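PDB 2ZWS: neutral ceramidase from Pseudomonas aeruginosa, which hydrolyses the N-acyl linkage of ceramides, with the help of bound zinc, to give sphingosine and a free fatty acid, and can also run the synthesis. Local coordinates for residues A[65-70]-A[104-109]; A[155-160]-A[176-181]; A[201-206]-A[249-254]; A[390-395]-A[496-501]. All coordinates share one frame; numbering follows the deposited sequence. Where two conformers were deposited one is given.

Contact 1. Residues A[65-70]-A[104-109]; sequences MIFQAV and GFSHYA. With FMT (formic acid), chain D.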
loop_
_atom_site.group_PDB
_atom_site.type_symbol
_atom_site.label_atom_id
_atom_site.label_comp_id
_atom_site.label_asym_id
_atom_site.label_seq_id
_atom_site.Cartn_x
_atom_site.Cartn_y
_atom_site.Cartn_z
ATOM N N MET A 65 1.285 -3.966 2.198
ATOM C CA MET A 65 1.016 -5.073 1.291
ATOM C C MET A 65 -0.444 -5.453 1.394
ATOM O O MET A 65 -1.166 -4.950 2.274
ATOM C CB MET A 65 1.928 -6.262 1.581
ATOM C CG MET A 65 2.042 -6.615 3.009
ATOM S SD MET A 65 3.200 -5.637 4.066
ATOM C CE MET A 65 4.815 -6.018 3.423
ATOM N N ILE A 66 -0.904 -6.294 0.468
ATOM C CA ILE A 66 -2.268 -6.805 0.657
ATOM C C ILE A 66 -2.197 -8.292 0.916
ATOM O O ILE A 66 -1.933 -9.136 0.076
ATOM C CB ILE A 66 -3.292 -6.438 -0.435
ATOM C CG1 ILE A 66 -2.786 -6.927 -1.768
ATOM C CG2 ILE A 66 -3.580 -4.922 -0.438
ATOM C CD1 ILE A 66 -1.975 -5.949 -2.397
ATOM N N PHE A 67 -2.418 -8.585 2.173
ATOM C CA PHE A 67 -2.244 -9.949 2.632
ATOM C C PHE A 67 -3.389 -10.848 2.190
ATOM O O PHE A 67 -4.516 -10.377 1.981
ATOM C CB PHE A 67 -2.148 -9.965 4.150
ATOM C CG PHE A 67 -0.887 -9.320 4.704
ATOM C CD1 PHE A 67 -1.003 -8.183 5.509
ATOM C CD2 PHE A 67 0.389 -9.825 4.402
ATOM C CE1 PHE A 67 0.095 -7.577 6.061
ATOM C CE2 PHE A 67 1.546 -9.216 4.964
ATOM C CZ PHE A 67 1.378 -8.086 5.807
ATOM N N GLN A 68 -3.111 -12.145 2.083
ATOM C CA GLN A 68 -4.127 -13.111 1.718
ATOM C C GLN A 68 -5.404 -12.989 2.570
ATOM O O GLN A 68 -6.517 -13.078 2.039
ATOM C CB GLN A 68 -3.561 -14.521 1.769
ATOM C CG GLN A 68 -4.530 -15.562 1.335
ATOM C CD GLN A 68 -3.800 -16.746 0.742
ATOM O OE1 GLN A 68 -3.410 -17.695 1.461
ATOM N NE2 GLN A 68 -3.531 -16.673 -0.561
ATOM N N ALA A 69 -5.251 -12.767 3.870
ATOM C CA ALA A 69 -6.437 -12.636 4.737
ATOM C C ALA A 69 -7.417 -11.510 4.316
ATOM O O ALA A 69 -8.653 -11.653 4.394
ATOM C CB ALA A 69 -5.980 -12.441 6.185
ATOM N N VAL A 70 -6.847 -10.378 3.900
ATOM C CA VAL A 70 -7.609 -9.247 3.393
ATOM C C VAL A 70 -8.270 -9.650 2.082
ATOM O O VAL A 70 -9.464 -9.424 1.911
ATOM C CB VAL A 70 -6.673 -8.022 3.233
ATOM C CG1 VAL A 70 -7.399 -6.864 2.517
ATOM C CG2 VAL A 70 -6.145 -7.582 4.620
ATOM N N GLY A 104 -0.385 -5.854 11.540
ATOM C CA GLY A 104 -1.244 -6.850 12.188
ATOM C C GLY A 104 -2.421 -7.301 11.350
ATOM O O GLY A 104 -3.430 -7.780 11.883
ATOM N N PHE A 105 -2.327 -7.142 10.035
ATOM C CA PHE A 105 -3.440 -7.491 9.182
ATOM C C PHE A 105 -3.187 -8.658 8.221
ATOM O O PHE A 105 -3.949 -8.879 7.258
ATOM C CB PHE A 105 -4.030 -6.247 8.493
ATOM C CG PHE A 105 -3.043 -5.474 7.646
ATOM C CD1 PHE A 105 -2.187 -4.541 8.222
ATOM C CD2 PHE A 105 -3.000 -5.660 6.262
ATOM C CE1 PHE A 105 -1.281 -3.808 7.427
ATOM C CE2 PHE A 105 -2.117 -4.929 5.455
ATOM C CZ PHE A 105 -1.255 -4.017 6.030
ATOM N N SER A 106 -2.129 -9.419 8.515
ATOM C CA SER A 106 -1.908 -10.728 7.901
ATOM C C SER A 106 -2.482 -11.797 8.801
ATOM O O SER A 106 -2.682 -11.548 9.993
ATOM C CB SER A 106 -0.397 -10.999 7.746
ATOM O OG SER A 106 -0.150 -12.236 7.079
ATOM N N HIS A 107 -2.686 -12.984 8.248
ATOM C CA HIS A 107 -2.938 -14.149 9.093
ATOM C C HIS A 107 -1.723 -15.075 9.224
ATOM O O HIS A 107 -1.788 -16.062 9.950
ATOM C CB HIS A 107 -4.145 -14.941 8.595
ATOM C CG HIS A 107 -5.463 -14.308 8.969
ATOM N ND1 HIS A 107 -6.682 -14.788 8.540
ATOM C CD2 HIS A 107 -5.734 -13.222 9.728
ATOM C CE1 HIS A 107 -7.648 -14.016 9.012
ATOM N NE2 HIS A 107 -7.102 -13.070 9.758
ATOM N N TYR A 108 -0.628 -14.720 8.546
ATOM C CA TYR A 108 0.643 -15.461 8.613
ATOM C C TYR A 108 1.591 -14.854 9.612
ATOM O O TYR A 108 1.865 -13.642 9.596
ATOM C CB TYR A 108 1.285 -15.616 7.243
ATOM C CG TYR A 108 0.551 -16.650 6.467
ATOM C CD1 TYR A 108 0.756 -18.020 6.714
ATOM C CD2 TYR A 108 -0.401 -16.282 5.508
ATOM C CE1 TYR A 108 0.037 -18.959 6.042
ATOM C CE2 TYR A 108 -1.130 -17.249 4.835
ATOM C CZ TYR A 108 -0.894 -18.582 5.090
ATOM O OH TYR A 108 -1.598 -19.575 4.459
ATOM N N ALA A 109 2.101 -15.715 10.498
ATOM C CA ALA A 109 2.813 -15.212 11.666
ATOM C C ALA A 109 4.021 -14.342 11.322
ATOM O O ALA A 109 4.267 -13.367 12.006
ATOM C CB ALA A 109 3.223 -16.355 12.612
HETATM C C FMT D . 0.091 -13.080 3.293
HETATM O O1 FMT D . -0.432 -12.829 2.179
HETATM O O2 FMT D . -0.539 -13.090 4.374
HETATM O O HOH W 1 -1.273 -19.707 1.743
HETATM O O HOH W 2 -4.045 -18.402 3.914
HETATM O O HOH W 3 -2.968 -13.541 5.380
#
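Gln68 OE1 accepts hydrogen bonds from two waters, and both waters are also bonded to Tyr108 OH, so a small ring of four oxygens joins the segments. Tyr108 OH accepts from one water and donates to the other, while the far end of the amide is fixed separately, Gln68 NE2 being hydrogen-bonded to Val392 O. Next to this pair a formic acid molecule, probably from the crystallisation liquor, spans the gap: Gln68 N reaches its O1 at 2.8 Å in a nearly straight bond (166°), and Ser106 OG donates to its O2. A third water joins that O2 to the backbone N atoms of Ala69 and His107. Since Gln68, Ser106 and Tyr445, whose backbone N also bonds to it, are all inferred to bind substrate, the molecule probably occupies part of the substrate pocket.

Two local motifs shape the site. Phe67 is the N-cap residue of helix 68-81, and Ser106 forms an ST turn in which its OG accepts from Tyr108 N at 2.9 Å.

Beside these polar groups the packing is aromatic. Phe67 turns its edge to the face of Phe105 in an offset edge-to-face pair, with planes at 62°. Phe67 CG stands anti to its carbonyl carbon (chi1 -68°), which lays one ring face against Ser106 CB, 3.5 Å from the ring centroid; Met65 CG covers the opposite face nearer the rim. Ala69 CB lies over the middle of the His107 imidazole, 3.4 Å from the centroid. Val70 CG2 meets the edge of Phe105, whose buried carbonyl O has no hydrogen-bond partner in the model.

Contact 2. Residues A[155-160]-A[176-181]; sequences NASRNR and DGIDPQ. Unlike the reference sequence in segment 155-160: Ser157 (reference Asn).
Asn159, although it belongs to a strand, holds the loop 176-181 with its side-chain amide, and no direct backbone-to-backbone hydrogen bond joins the two segments. With CG anti to the backbone N (chi1 -164°), the amide is carried to Gly177 O, and ND2 donates to it over 2.7 Å in an almost straight line (172°), in the carbonyl plane on a lone pair. Gly177 O in turn lies within 3° of the Asn159 amide plane. The motif on the loop side is an Asx turn: Asp176 OD2 accepts from Ile178 N from above the carboxylate plane, and the enclosed Gly177 has a positive phi.

Strand 157-159 pairs with strand 249-251 in a two-stranded antiparallel sheet, where Arg158 bonds by its backbone to Ser250, the nucleophile by similarity. Two waters add further links to the loop. One receives a bond from Asn159 N and donates to Asp176 O; the other joins the hydroxyl of Ser157, where the reference sequence has Asn, to Asp179 O. Between these bridges lies Ile178, which also packs on Leu249. Its CD1 sits tightly on the backbone at Arg158 CA (3.2 Å) and also touches the Ser157 hydroxyl, OG, at 3.5 Å.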
loop_
_atom_site.group_PDB
_atom_site.type_symbol
_atom_site.label_atom_id
_atom_site.label_comp_id
_atom_site.label_asym_id
_atom_site.label_seq_id
_atom_site.Cartn_x
_atom_site.Cartn_y
_atom_site.Cartn_z
ATOM N N ASN A 155 15.567 9.808 -12.024
ATOM C CA ASN A 155 16.218 10.331 -10.802
ATOM C C ASN A 155 15.358 10.128 -9.521
ATOM O O ASN A 155 15.585 10.785 -8.487
ATOM C CB ASN A 155 16.433 11.835 -11.043
ATOM C CG ASN A 155 17.371 12.491 -10.038
ATOM O OD1 ASN A 155 18.430 11.946 -9.691
ATOM N ND2 ASN A 155 17.004 13.694 -9.600
ATOM N N ALA A 156 14.387 9.224 -9.590
ATOM C CA ALA A 156 13.491 8.996 -8.438
ATOM C C ALA A 156 13.887 7.775 -7.589
ATOM O O ALA A 156 13.476 7.665 -6.422
ATOM C CB ALA A 156 12.020 8.890 -8.908
ATOM N N SER A 157 14.663 6.854 -8.169
ATOM C CA SER A 157 14.972 5.569 -7.544
ATOM C C SER A 157 16.429 5.180 -7.695
ATOM O O SER A 157 17.182 5.789 -8.475
ATOM C CB SER A 157 14.120 4.462 -8.166
ATOM O OG SER A 157 14.351 4.401 -9.566
ATOM N N ARG A 158 16.839 4.186 -6.921
ATOM C CA ARG A 158 18.191 3.639 -7.026
ATOM C C ARG A 158 18.147 2.173 -6.623
ATOM O O ARG A 158 17.291 1.771 -5.820
ATOM C CB ARG A 158 19.181 4.433 -6.166
ATOM C CG ARG A 158 18.931 4.345 -4.666
ATOM C CD ARG A 158 20.030 5.061 -3.861
ATOM N NE ARG A 158 21.277 4.296 -3.829
ATOM C CZ ARG A 158 21.530 3.266 -3.020
ATOM N NH1 ARG A 158 20.636 2.863 -2.127
ATOM N NH2 ARG A 158 22.694 2.640 -3.101
ATOM N N ASN A 159 19.045 1.371 -7.183
ATOM C CA ASN A 159 19.094 -0.021 -6.810
ATOM C C ASN A 159 19.841 -0.194 -5.502
ATOM O O ASN A 159 20.990 0.241 -5.370
ATOM C CB ASN A 159 19.773 -0.850 -7.917
ATOM C CG ASN A 159 19.518 -2.329 -7.763
ATOM O OD1 ASN A 159 19.927 -2.955 -6.768
ATOM N ND2 ASN A 159 18.860 -2.917 -8.767
ATOM N N ARG A 160 19.227 -0.890 -4.556
ATOM C CA ARG A 160 19.825 -1.054 -3.224
ATOM C C ARG A 160 20.631 -2.341 -3.082
ATOM O O ARG A 160 21.225 -2.616 -2.031
ATOM C CB ARG A 160 18.715 -0.948 -2.150
ATOM C CG ARG A 160 17.795 -2.108 -2.157
ATOM C CD ARG A 160 16.650 -1.951 -1.180
ATOM N NE ARG A 160 15.921 -3.207 -1.069
ATOM C CZ ARG A 160 14.846 -3.380 -0.293
ATOM N NH1 ARG A 160 14.354 -2.365 0.436
ATOM N NH2 ARG A 160 14.272 -4.569 -0.238
ATOM N N ASP A 176 22.068 0.637 -15.044
ATOM C CA ASP A 176 22.119 1.464 -13.810
ATOM C C ASP A 176 21.416 0.784 -12.618
ATOM O O ASP A 176 21.428 1.310 -11.504
ATOM C CB ASP A 176 21.567 2.889 -14.041
ATOM C CG ASP A 176 20.111 2.910 -14.505
ATOM O OD1 ASP A 176 19.549 4.031 -14.647
ATOM O OD2 ASP A 176 19.519 1.832 -14.724
ATOM N N GLY A 177 20.845 -0.401 -12.853
ATOM C CA GLY A 177 20.111 -1.152 -11.828
ATOM C C GLY A 177 18.677 -0.692 -11.575
ATOM O O GLY A 177 17.997 -1.265 -10.726
ATOM N N ILE A 178 18.232 0.283 -12.360
ATOM C CA ILE A 178 16.938 0.968 -12.229
ATOM C C ILE A 178 15.990 0.459 -13.311
ATOM O O ILE A 178 16.428 0.215 -14.447
ATOM C CB ILE A 178 17.186 2.531 -12.386
ATOM C CG1 ILE A 178 17.855 3.076 -11.127
ATOM C CG2 ILE A 178 15.987 3.339 -12.758
ATOM C CD1 ILE A 178 17.257 2.541 -9.935
ATOM N N ASP A 179 14.707 0.290 -12.967
ATOM C CA ASP A 179 13.697 0.151 -13.994
ATOM C C ASP A 179 13.054 1.530 -14.130
ATOM O O ASP A 179 12.315 1.973 -13.240
ATOM C CB ASP A 179 12.652 -0.917 -13.631
ATOM C CG ASP A 179 11.537 -1.018 -14.662
ATOM O OD1 ASP A 179 11.555 -0.269 -15.674
ATOM O OD2 ASP A 179 10.636 -1.851 -14.452
ATOM N N PRO A 180 13.387 2.268 -15.194
ATOM C CA PRO A 180 12.962 3.654 -15.237
ATOM C C PRO A 180 11.544 3.780 -15.793
ATOM O O PRO A 180 10.998 4.867 -15.850
ATOM C CB PRO A 180 13.970 4.276 -16.199
ATOM C CG PRO A 180 14.198 3.200 -17.173
ATOM C CD PRO A 180 14.174 1.900 -16.384
ATOM N N GLN A 181 10.941 2.660 -16.189
ATOM C CA GLN A 181 9.658 2.773 -16.883
ATOM C C GLN A 181 8.502 3.094 -15.952
ATOM O O GLN A 181 8.223 2.336 -15.016
ATOM C CB GLN A 181 9.328 1.514 -17.685
ATOM C CG GLN A 181 8.043 1.708 -18.517
ATOM C CD GLN A 181 7.868 0.616 -19.557
ATOM O OE1 GLN A 181 8.200 0.796 -20.742
ATOM N NE2 GLN A 181 7.381 -0.518 -19.123
HETATM O O HOH W 4 12.770 2.509 -10.598
HETATM O O HOH W 5 21.034 2.352 -9.108
#

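Contact 3. Residues A[201-206]-A[249-254]; sequences FPVHST and LSPNLN. With ZN (zinc ion), chain B; GOL (glycerol), chain M.
The backbones approach most closely at two successive residue pairs, Val203 with Leu249 and His204 with Ser250, the second with CA atoms 4.9 Å apart. One carbonyl oxygen carries the polar contact. Leu249 O accepts from His204 N at 2.9 Å and from His204 ND1 at 2.8 Å, the two donors coming from opposite faces of the carbonyl plane. The ring bond is the more bent, at 139°. With ND1 occupied as a donor, NE2 is turned to the zinc ion, 2.1 Å away, so Leu249 O, in the second shell, helps to fix the rotation of the imidazole. His97, Glu411, Tyr448 and a water also bind the zinc.

Around this bond the packing is mostly through carbon atoms, some against carbonyl or hydroxyl oxygens. Leu249 CD1 lies alongside the Pro202 ring, 3.6 Å from its CB. Val203 CG2 touches Ser250 O and Pro251 N, while Pro251 CG meets His204 O and its CD lies 3.3 Å from Thr206 OG1. A water bridges Thr206 OG1 and Ser250 OG, the hydroxyl of the probable nucleophile, as judged from relatives, and a glycerol, probably from the crystallisation liquor, ties Thr206 O to Pro251 O.

Strand 249-251 pairs with strand 157-159, helix 265-286 packs on Phe201 and Val203, and helix 218-231 touches Ser205 and Pro251.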
loop_
_atom_site.group_PDB
_atom_site.type_symbol
_atom_site.label_atom_id
_atom_site.label_comp_id
_atom_site.label_asym_id
_atom_site.label_seq_id
_atom_site.Cartn_x
_atom_site.Cartn_y
_atom_site.Cartn_z
ATOM N N PHE A 201 5.057 2.486 -11.349
ATOM C CA PHE A 201 6.489 2.803 -11.351
ATOM C C PHE A 201 7.112 2.173 -10.099
ATOM O O PHE A 201 6.548 2.320 -9.016
ATOM C CB PHE A 201 6.730 4.319 -11.345
ATOM C CG PHE A 201 8.170 4.690 -11.187
ATOM C CD1 PHE A 201 8.636 5.177 -9.972
ATOM C CD2 PHE A 201 9.065 4.591 -12.264
ATOM C CE1 PHE A 201 9.981 5.508 -9.795
ATOM C CE2 PHE A 201 10.438 4.911 -12.096
ATOM C CZ PHE A 201 10.891 5.387 -10.866
ATOM N N PRO A 202 8.245 1.456 -10.235
ATOM C CA PRO A 202 8.773 0.776 -9.036
ATOM C C PRO A 202 9.731 1.618 -8.213
ATOM O O PRO A 202 10.769 2.064 -8.716
ATOM C CB PRO A 202 9.511 -0.442 -9.618
ATOM C CG PRO A 202 10.013 0.072 -10.997
ATOM C CD PRO A 202 9.040 1.169 -11.452
ATOM N N VAL A 203 9.402 1.798 -6.937
ATOM C CA VAL A 203 10.308 2.421 -5.969
ATOM C C VAL A 203 9.744 2.153 -4.578
ATOM O O VAL A 203 8.556 2.389 -4.367
ATOM C CB VAL A 203 10.510 3.958 -6.229
ATOM C CG1 VAL A 203 9.170 4.769 -6.134
ATOM C CG2 VAL A 203 11.606 4.521 -5.299
ATOM N N HIS A 204 10.569 1.635 -3.667
ATOM C CA HIS A 204 10.098 1.446 -2.288
ATOM C C HIS A 204 9.510 2.732 -1.710
ATOM O O HIS A 204 10.088 3.812 -1.842
ATOM C CB HIS A 204 11.193 0.914 -1.357
ATOM C CG HIS A 204 11.196 -0.572 -1.229
ATOM N ND1 HIS A 204 11.617 -1.408 -2.248
ATOM C CD2 HIS A 204 10.826 -1.377 -0.201
ATOM C CE1 HIS A 204 11.475 -2.666 -1.852
ATOM N NE2 HIS A 204 10.988 -2.669 -0.620
ATOM N N SER A 205 8.371 2.577 -1.045
ATOM C CA SER A 205 7.716 3.688 -0.386
ATOM C C SER A 205 8.195 3.779 1.068
ATOM O O SER A 205 7.435 3.555 2.038
ATOM C CB SER A 205 6.189 3.531 -0.490
ATOM O OG SER A 205 5.806 3.732 -1.847
ATOM N N THR A 206 9.463 4.156 1.196
ATOM C CA THR A 206 10.186 4.091 2.471
ATOM C C THR A 206 10.846 5.432 2.762
ATOM O O THR A 206 11.827 5.506 3.494
ATOM C CB THR A 206 11.300 3.021 2.413
ATOM O OG1 THR A 206 12.088 3.229 1.227
ATOM C CG2 THR A 206 10.729 1.610 2.378
ATOM N N LEU A 249 14.666 -1.828 -5.286
ATOM C CA LEU A 249 14.693 -0.399 -5.605
ATOM C C LEU A 249 14.247 0.480 -4.430
ATOM O O LEU A 249 13.131 0.333 -3.909
ATOM C CB LEU A 249 13.796 -0.102 -6.813
ATOM C CG LEU A 249 14.238 -0.644 -8.168
ATOM C CD1 LEU A 249 13.094 -0.495 -9.161
ATOM C CD2 LEU A 249 15.413 0.164 -8.662
ATOM N N SER A 250 15.112 1.417 -4.074
ATOM C CA SER A 250 14.876 2.396 -3.016
ATOM C C SER A 250 14.661 3.790 -3.598
ATOM O O SER A 250 15.080 4.087 -4.736
ATOM C CB SER A 250 16.132 2.514 -2.148
ATOM O OG SER A 250 16.375 1.324 -1.436
ATOM N N PRO A 251 14.085 4.703 -2.802
ATOM C CA PRO A 251 14.074 6.102 -3.255
ATOM C C PRO A 251 15.514 6.577 -3.474
ATOM O O PRO A 251 16.460 6.192 -2.734
ATOM C CB PRO A 251 13.456 6.859 -2.070
ATOM C CG PRO A 251 12.657 5.804 -1.343
ATOM C CD PRO A 251 13.461 4.534 -1.470
ATOM N N ASN A 252 15.689 7.402 -4.486
ATOM C CA ASN A 252 16.980 8.041 -4.672
ATOM C C ASN A 252 17.246 9.007 -3.516
ATOM O O ASN A 252 16.300 9.507 -2.890
ATOM C CB ASN A 252 16.956 8.815 -5.977
ATOM C CG ASN A 252 18.336 9.320 -6.403
ATOM O OD1 ASN A 252 19.393 8.845 -5.925
ATOM N ND2 ASN A 252 18.331 10.324 -7.263
ATOM N N LEU A 253 18.528 9.266 -3.226
ATOM C CA LEU A 253 18.897 10.350 -2.318
ATOM C C LEU A 253 18.310 11.678 -2.758
ATOM O O LEU A 253 18.212 11.960 -3.960
ATOM C CB LEU A 253 20.421 10.467 -2.211
ATOM C CG LEU A 253 21.153 9.292 -1.598
ATOM C CD1 LEU A 253 22.649 9.597 -1.678
ATOM C CD2 LEU A 253 20.700 8.988 -0.169
ATOM N N ASN A 254 17.904 12.495 -1.787
ATOM C CA ASN A 254 17.372 13.817 -2.099
ATOM C C ASN A 254 18.455 14.874 -1.959
ATOM O O ASN A 254 18.761 15.339 -0.851
ATOM C CB ASN A 254 16.195 14.162 -1.195
ATOM C CG ASN A 254 15.685 15.562 -1.418
ATOM O OD1 ASN A 254 16.035 16.233 -2.402
ATOM N ND2 ASN A 254 14.824 16.013 -0.510
HETATM ZN ZN ZN B . 9.999 -4.249 0.373
HETATM C C1 GOL M . 14.627 4.955 1.968
HETATM O O1 GOL M . 14.556 5.483 3.279
HETATM C C2 GOL M . 16.075 4.978 1.485
HETATM O O2 GOL M . 16.496 3.658 1.285
HETATM C C3 GOL M . 16.156 5.721 0.155
HETATM O O3 GOL M . 17.482 5.996 -0.219
HETATM O O HOH W 6 14.283 1.135 0.700
HETATM O O HOH W 7 10.166 -3.787 2.430
#

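Contact 4. Residues A[390-395]-A[496-501]; sequences PTVLPI and AIAPDL
Val392 alone makes most of this contact, and its side chain can be followed outward against segment 496-501. CB, directed at that segment, already touches it, lying 3.9 Å from Pro499 CD and slightly farther from Ile497 O. There the chain forks. The branch CG1 stands anti to the backbone N (chi1 171°) and lies against the backbone of the opposing segment, with Val392 CG1 3.9 Å from Ala498 CA. Two methyls are close to the same branch, and the nearer of them puts Ala496 CB 4.3 Å from Val392 CG1; the other is that of Ala498. The second branch leans against the proline, Val392 CG2 being 3.8 Å from Pro499 CD, and the two side chains meet at a slant. Both valine methyls also touch the carbonyl oxygen of Ile497, and the closer approach is from Val392 CG2 to Ile497 O, at 3.7 Å.

No hydrogen bond crosses between the segments, so this fit is purely one of van der Waals contact. Ala496 is instead backbone-bonded to Phe301. Thr391 OG1 only just reaches Pro499 CG, at 4.4 Å.

Phe301 of strand 295-303 also packs on Val392, and Ala498 rests on Gln68 and Leu72 of helix 68-81. The arrangement is that of an irregular chain segment laid over the first residue of a sheet strand, here strand 392-400 in a four-stranded mixed sheet, next to a residue inferred to bind substrate.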
loop_
_atom_site.group_PDB
_atom_site.type_symbol
_atom_site.label_atom_id
_atom_site.label_comp_id
_atom_site.label_asym_id
_atom_site.label_seq_id
_atom_site.Cartn_x
_atom_site.Cartn_y
_atom_site.Cartn_z
ATOM N N PRO A 390 2.968 -17.982 3.678
ATOM C CA PRO A 390 1.964 -18.641 2.814
ATOM C C PRO A 390 2.482 -19.776 1.941
ATOM O O PRO A 390 3.672 -19.847 1.642
ATOM C CB PRO A 390 1.443 -17.504 1.915
ATOM C CG PRO A 390 2.411 -16.386 2.059
ATOM C CD PRO A 390 3.152 -16.549 3.348
ATOM N N THR A 391 1.557 -20.633 1.520
ATOM C CA THR A 391 1.842 -21.764 0.649
ATOM C C THR A 391 0.975 -21.787 -0.602
ATOM O O THR A 391 1.340 -22.420 -1.581
ATOM C CB THR A 391 1.658 -23.089 1.401
ATOM O OG1 THR A 391 0.298 -23.221 1.823
ATOM C CG2 THR A 391 2.595 -23.142 2.634
ATOM N N VAL A 392 -0.190 -21.127 -0.552
ATOM C CA VAL A 392 -1.127 -21.141 -1.682
ATOM C C VAL A 392 -1.260 -19.691 -2.103
ATOM O O VAL A 392 -1.675 -18.858 -1.295
ATOM C CB VAL A 392 -2.509 -21.731 -1.288
ATOM C CG1 VAL A 392 -3.542 -21.524 -2.426
ATOM C CG2 VAL A 392 -2.370 -23.204 -0.857
ATOM N N LEU A 393 -0.870 -19.392 -3.335
ATOM C CA LEU A 393 -0.708 -17.992 -3.745
ATOM C C LEU A 393 -1.514 -17.653 -4.993
ATOM O O LEU A 393 -1.654 -18.490 -5.887
ATOM C CB LEU A 393 0.780 -17.677 -3.977
ATOM C CG LEU A 393 1.647 -17.720 -2.699
ATOM C CD1 LEU A 393 3.072 -17.609 -3.093
ATOM C CD2 LEU A 393 1.248 -16.585 -1.763
ATOM N N PRO A 394 -2.074 -16.429 -5.042
ATOM C CA PRO A 394 -2.889 -16.023 -6.173
ATOM C C PRO A 394 -2.013 -15.557 -7.334
ATOM O O PRO A 394 -1.035 -14.803 -7.129
ATOM C CB PRO A 394 -3.682 -14.834 -5.613
ATOM C CG PRO A 394 -2.733 -14.178 -4.619
ATOM C CD PRO A 394 -1.943 -15.363 -4.023
ATOM N N ILE A 395 -2.389 -16.003 -8.536
ATOM C CA ILE A 395 -1.787 -15.525 -9.768
ATOM C C ILE A 395 -2.965 -14.978 -10.594
ATOM O O ILE A 395 -3.997 -15.654 -10.732
ATOM C CB ILE A 395 -1.104 -16.687 -10.539
ATOM C CG1 ILE A 395 0.027 -17.369 -9.711
ATOM C CG2 ILE A 395 -0.622 -16.214 -11.918
ATOM C CD1 ILE A 395 1.137 -16.416 -9.340
ATOM N N ALA A 496 -6.415 -24.179 -6.208
ATOM C CA ALA A 496 -6.295 -24.812 -4.912
ATOM C C ALA A 496 -6.841 -23.821 -3.906
ATOM O O ALA A 496 -7.471 -22.847 -4.280
ATOM C CB ALA A 496 -4.797 -24.972 -4.629
ATOM N N ILE A 497 -6.806 -24.133 -2.624
ATOM C CA ILE A 497 -7.926 -23.945 -1.736
ATOM C C ILE A 497 -7.014 -23.106 -0.824
ATOM O O ILE A 497 -6.009 -23.626 -0.332
ATOM C CB ILE A 497 -8.422 -25.139 -0.923
ATOM C CG1 ILE A 497 -9.347 -26.010 -1.771
ATOM C CG2 ILE A 497 -9.200 -24.602 0.290
ATOM C CD1 ILE A 497 -10.510 -25.250 -2.386
ATOM N N ALA A 498 -7.280 -21.806 -0.662
ATOM C CA ALA A 498 -6.422 -20.972 0.174
ATOM C C ALA A 498 -6.752 -21.271 1.637
ATOM O O ALA A 498 -7.913 -21.205 2.030
ATOM C CB ALA A 498 -6.636 -19.510 -0.125
ATOM N N PRO A 499 -5.742 -21.630 2.444
ATOM C CA PRO A 499 -6.029 -21.976 3.847
ATOM C C PRO A 499 -6.682 -20.823 4.611
ATOM O O PRO A 499 -6.273 -19.677 4.470
ATOM C CB PRO A 499 -4.647 -22.299 4.424
ATOM C CG PRO A 499 -3.815 -22.674 3.254
ATOM C CD PRO A 499 -4.313 -21.787 2.120
ATOM N N ASP A 500 -7.706 -21.125 5.398
ATOM C CA ASP A 500 -8.361 -20.126 6.237
ATOM C C ASP A 500 -7.783 -20.235 7.644
ATOM O O ASP A 500 -7.983 -21.237 8.358
ATOM C CB ASP A 500 -9.881 -20.344 6.217
ATOM C CG ASP A 500 -10.667 -19.290 7.000
ATOM O OD1 ASP A 500 -10.073 -18.419 7.668
ATOM O OD2 ASP A 500 -11.917 -19.346 6.950
ATOM N N LEU A 501 -7.035 -19.214 8.031
ATOM C CA LEU A 501 -6.342 -19.211 9.322
ATOM C C LEU A 501 -7.044 -18.277 10.302
ATOM O O LEU A 501 -6.525 -17.958 11.378
ATOM C CB LEU A 501 -4.882 -18.818 9.147
ATOM C CG LEU A 501 -3.960 -19.748 8.340
ATOM C CD1 LEU A 501 -2.473 -19.473 8.707
ATOM C CD2 LEU A 501 -4.287 -21.215 8.455
#

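Along the chain the four contacts follow one another in series, each closing before the next opens. They fall into two touching pairs. Contacts 2 and 3, with centres 8 Å apart, share the two-stranded sheet of 157-159 and 249-251, which places Arg158 and Arg160 close to Ser250. Contacts 1 and 4, with centres 12 Å apart, meet through Gln68 and Val392 and through Tyr108 and His107 against Pro390 and Leu501. Contacts 1 and 3 lie on opposite sides of the chain's centre, about 23 Å between centres, and the zinc site is near both. Residues well separated in sequence thus gather around the zinc site and the probable nucleophile, while contact 4 brings in segment 496-501, from much later in the chain.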